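Uncharacterized protein (Staphylococcus aureus, PDB 4YBV) adopts the hot dog fold and, as a member of the thioesterase superfamily, probably hydrolyses thioester bonds. Local coordinates at residues V86-E91 against W102-K107. The protein carries 1 engineered substitution. Sequence-based numbering, arbitrary orientation.
Sequences VTATAE and WDIKIK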
loop_
_atom_site.group_PDB
_atom_site.type_symbol
_atom_site.label_atom_id
_atom_site.label_comp_id
_atom_site.label_asym_id
_atom_site.label_seq_id
_atom_site.Cartn_x
_atom_site.Cartn_y
_atom_site.Cartn_z
ATOM N N VAL A 86 12.333 -5.245 -19.447
ATOM C CA VAL A 86 11.830 -4.243 -18.534
ATOM C C VAL A 86 12.939 -3.832 -17.600
ATOM O O VAL A 86 13.826 -4.631 -17.244
ATOM C CB VAL A 86 10.610 -4.740 -17.728
ATOM C CG1 VAL A 86 9.479 -5.023 -18.696
ATOM C CG2 VAL A 86 10.964 -5.967 -16.877
ATOM N N THR A 87 12.870 -2.570 -17.195
ATOM C CA THR A 87 13.907 -1.963 -16.394
ATOM C C THR A 87 13.328 -1.284 -15.189
ATOM O O THR A 87 12.424 -0.449 -15.271
ATOM C CB THR A 87 14.704 -0.912 -17.222
ATOM O OG1 THR A 87 15.201 -1.551 -18.391
ATOM C CG2 THR A 87 15.856 -0.384 -16.384
ATOM N N ALA A 88 13.871 -1.643 -14.051
ATOM C CA ALA A 88 13.469 -1.084 -12.779
ATOM C C ALA A 88 14.527 -0.093 -12.301
ATOM O O ALA A 88 15.684 -0.473 -12.169
ATOM C CB ALA A 88 13.319 -2.174 -11.781
ATOM N N THR A 89 14.103 1.131 -11.986
ATOM C CA THR A 89 14.956 2.140 -11.361
ATOM C C THR A 89 14.491 2.408 -9.948
ATOM O O THR A 89 13.377 2.909 -9.717
ATOM C CB THR A 89 14.980 3.484 -12.167
ATOM O OG1 THR A 89 15.347 3.214 -13.510
ATOM C CG2 THR A 89 15.988 4.461 -11.594
ATOM N N ALA A 90 15.323 2.010 -8.995
ATOM C CA ALA A 90 15.062 2.233 -7.599
ATOM C C ALA A 90 15.863 3.468 -7.138
ATOM O O ALA A 90 17.077 3.486 -7.263
ATOM C CB ALA A 90 15.441 1.017 -6.771
ATOM N N GLU A 91 15.181 4.472 -6.596
ATOM C CA GLU A 91 15.879 5.632 -6.019
ATOM C C GLU A 91 15.465 5.774 -4.567
ATOM O O GLU A 91 14.269 5.721 -4.260
ATOM C CB GLU A 91 15.558 6.920 -6.789
ATOM C CG GLU A 91 15.492 6.772 -8.309
ATOM C CD GLU A 91 14.938 8.024 -9.005
ATOM O OE1 GLU A 91 14.972 9.109 -8.383
ATOM O OE2 GLU A 91 14.465 7.919 -10.163
ATOM N N TRP A 102 12.263 3.277 -0.341
ATOM C CA TRP A 102 12.641 3.374 -1.764
ATOM C C TRP A 102 11.488 3.642 -2.701
ATOM O O TRP A 102 10.378 3.094 -2.533
ATOM C CB TRP A 102 13.303 2.064 -2.242
ATOM C CG TRP A 102 14.649 1.788 -1.676
ATOM C CD1 TRP A 102 14.939 1.213 -0.477
ATOM C CD2 TRP A 102 15.903 2.084 -2.297
ATOM N NE1 TRP A 102 16.312 1.138 -0.310
ATOM C CE2 TRP A 102 16.919 1.672 -1.415
ATOM C CE3 TRP A 102 16.264 2.657 -3.517
ATOM C CZ2 TRP A 102 18.285 1.821 -1.713
ATOM C CZ3 TRP A 102 17.626 2.800 -3.814
ATOM C CH2 TRP A 102 18.609 2.371 -2.908
ATOM N N ASP A 103 11.772 4.397 -3.752
ATOM C CA ASP A 103 10.821 4.614 -4.829
ATOM C C ASP A 103 11.276 3.789 -6.029
ATOM O O ASP A 103 12.429 3.842 -6.357
ATOM C CB ASP A 103 10.774 6.090 -5.188
ATOM C CG ASP A 103 9.498 6.479 -5.833
ATOM O OD1 ASP A 103 8.541 6.739 -5.069
ATOM O OD2 ASP A 103 9.446 6.533 -7.081
ATOM N N ILE A 104 10.395 3.005 -6.656
ATOM C CA ILE A 104 10.808 2.189 -7.798
ATOM C C ILE A 104 9.879 2.393 -8.980
ATOM O O ILE A 104 8.665 2.255 -8.854
ATOM C CB ILE A 104 10.861 0.671 -7.486
ATOM C CG1 ILE A 104 11.591 0.357 -6.188
ATOM C CG2 ILE A 104 11.544 -0.097 -8.623
ATOM C CD1 ILE A 104 10.660 0.068 -5.031
ATOM N N LYS A 105 10.454 2.720 -10.134
ATOM C CA LYS A 105 9.663 2.836 -11.335
ATOM C C LYS A 105 10.130 1.796 -12.357
ATOM O O LYS A 105 11.311 1.677 -12.650
ATOM C CB LYS A 105 9.746 4.262 -11.892
ATOM C CG LYS A 105 8.999 5.289 -11.005
ATOM C CD LYS A 105 9.153 6.700 -11.583
ATOM C CE LYS A 105 8.238 7.687 -10.873
ATOM N NZ LYS A 105 8.356 7.606 -9.392
ATOM N N ILE A 106 9.193 1.029 -12.886
ATOM C CA ILE A 106 9.518 -0.037 -13.818
ATOM C C ILE A 106 8.860 0.239 -15.138
ATOM O O ILE A 106 7.626 0.426 -15.218
ATOM C CB ILE A 106 9.099 -1.407 -13.277
ATOM C CG1 ILE A 106 9.551 -1.480 -11.804
ATOM C CG2 ILE A 106 9.706 -2.494 -14.140
ATOM C CD1 ILE A 106 9.343 -2.779 -11.087
ATOM N N LYS A 107 9.720 0.296 -16.161
ATOM C CA LYS A 107 9.351 0.680 -17.513
ATOM C C LYS A 107 9.630 -0.392 -18.516
ATOM O O LYS A 107 10.529 -1.206 -18.315
ATOM C CB LYS A 107 10.115 1.952 -17.945
ATOM C CG LYS A 107 9.832 3.152 -17.081
ATOM C CD LYS A 107 10.572 4.403 -17.540
ATOM C CE LYS A 107 10.153 5.570 -16.689
ATOM N NZ LYS A 107 11.007 6.755 -17.025
#
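Thr-87, Thr-89 and Glu-91 pair with Lys-107, Lys-105 and Asp-103 in the antiparallel hairpin of strands 85-95 and 99-107. Each pair exchanges two backbone hydrogen bonds. The Thr-89 N to Lys-105 O bond is 2.9 Å long and nearly straight, at 175°. The non-hydrogen-bonded pairs are Ala-88 with Ile-106 and Ala-90 with Ile-104. Their side chains share one apolar face.

Ile-106 divides its contacts between Thr-87 and Ala-88. Ile-106 CB lies 4.0 Å from Thr-87 O. The branch Ile-106 CG2 comes closer to Thr-87 O, at 3.6 Å. The other branch, Ile-106 CG1, is anti to the carbonyl carbon (chi1 -45°) and meets Ala-88 CB at 3.8 Å. Ile-106 CD1 continues in an extended chain and still touches Ala-88 CB at 4.1 Å.

Trp-102 leans across at the other end. Trp-102 CE3 packs on Ala-90 CB at 3.7 Å, and Ala-90 O lies at the ring edge. Trp-102 NE1 hydrogen-bonds to Ser-57 OG of helix 42-60. On the sheet face that carries Thr-87, Thr-89 and Glu-91, Lys-105 NZ makes a salt bridge to Asp-103 OD2 (2.8 Å). Asp-103 also packs on Asp-103 of the second subunit.

The hairpin lies mid-sheet, between strands 22-28 and 113-124. Its apolar face packs against helix 42-60, which the curved antiparallel sheet of the hot dog fold wraps: Ala-88 touches Leu-48, and Ala-90 touches Ala-52.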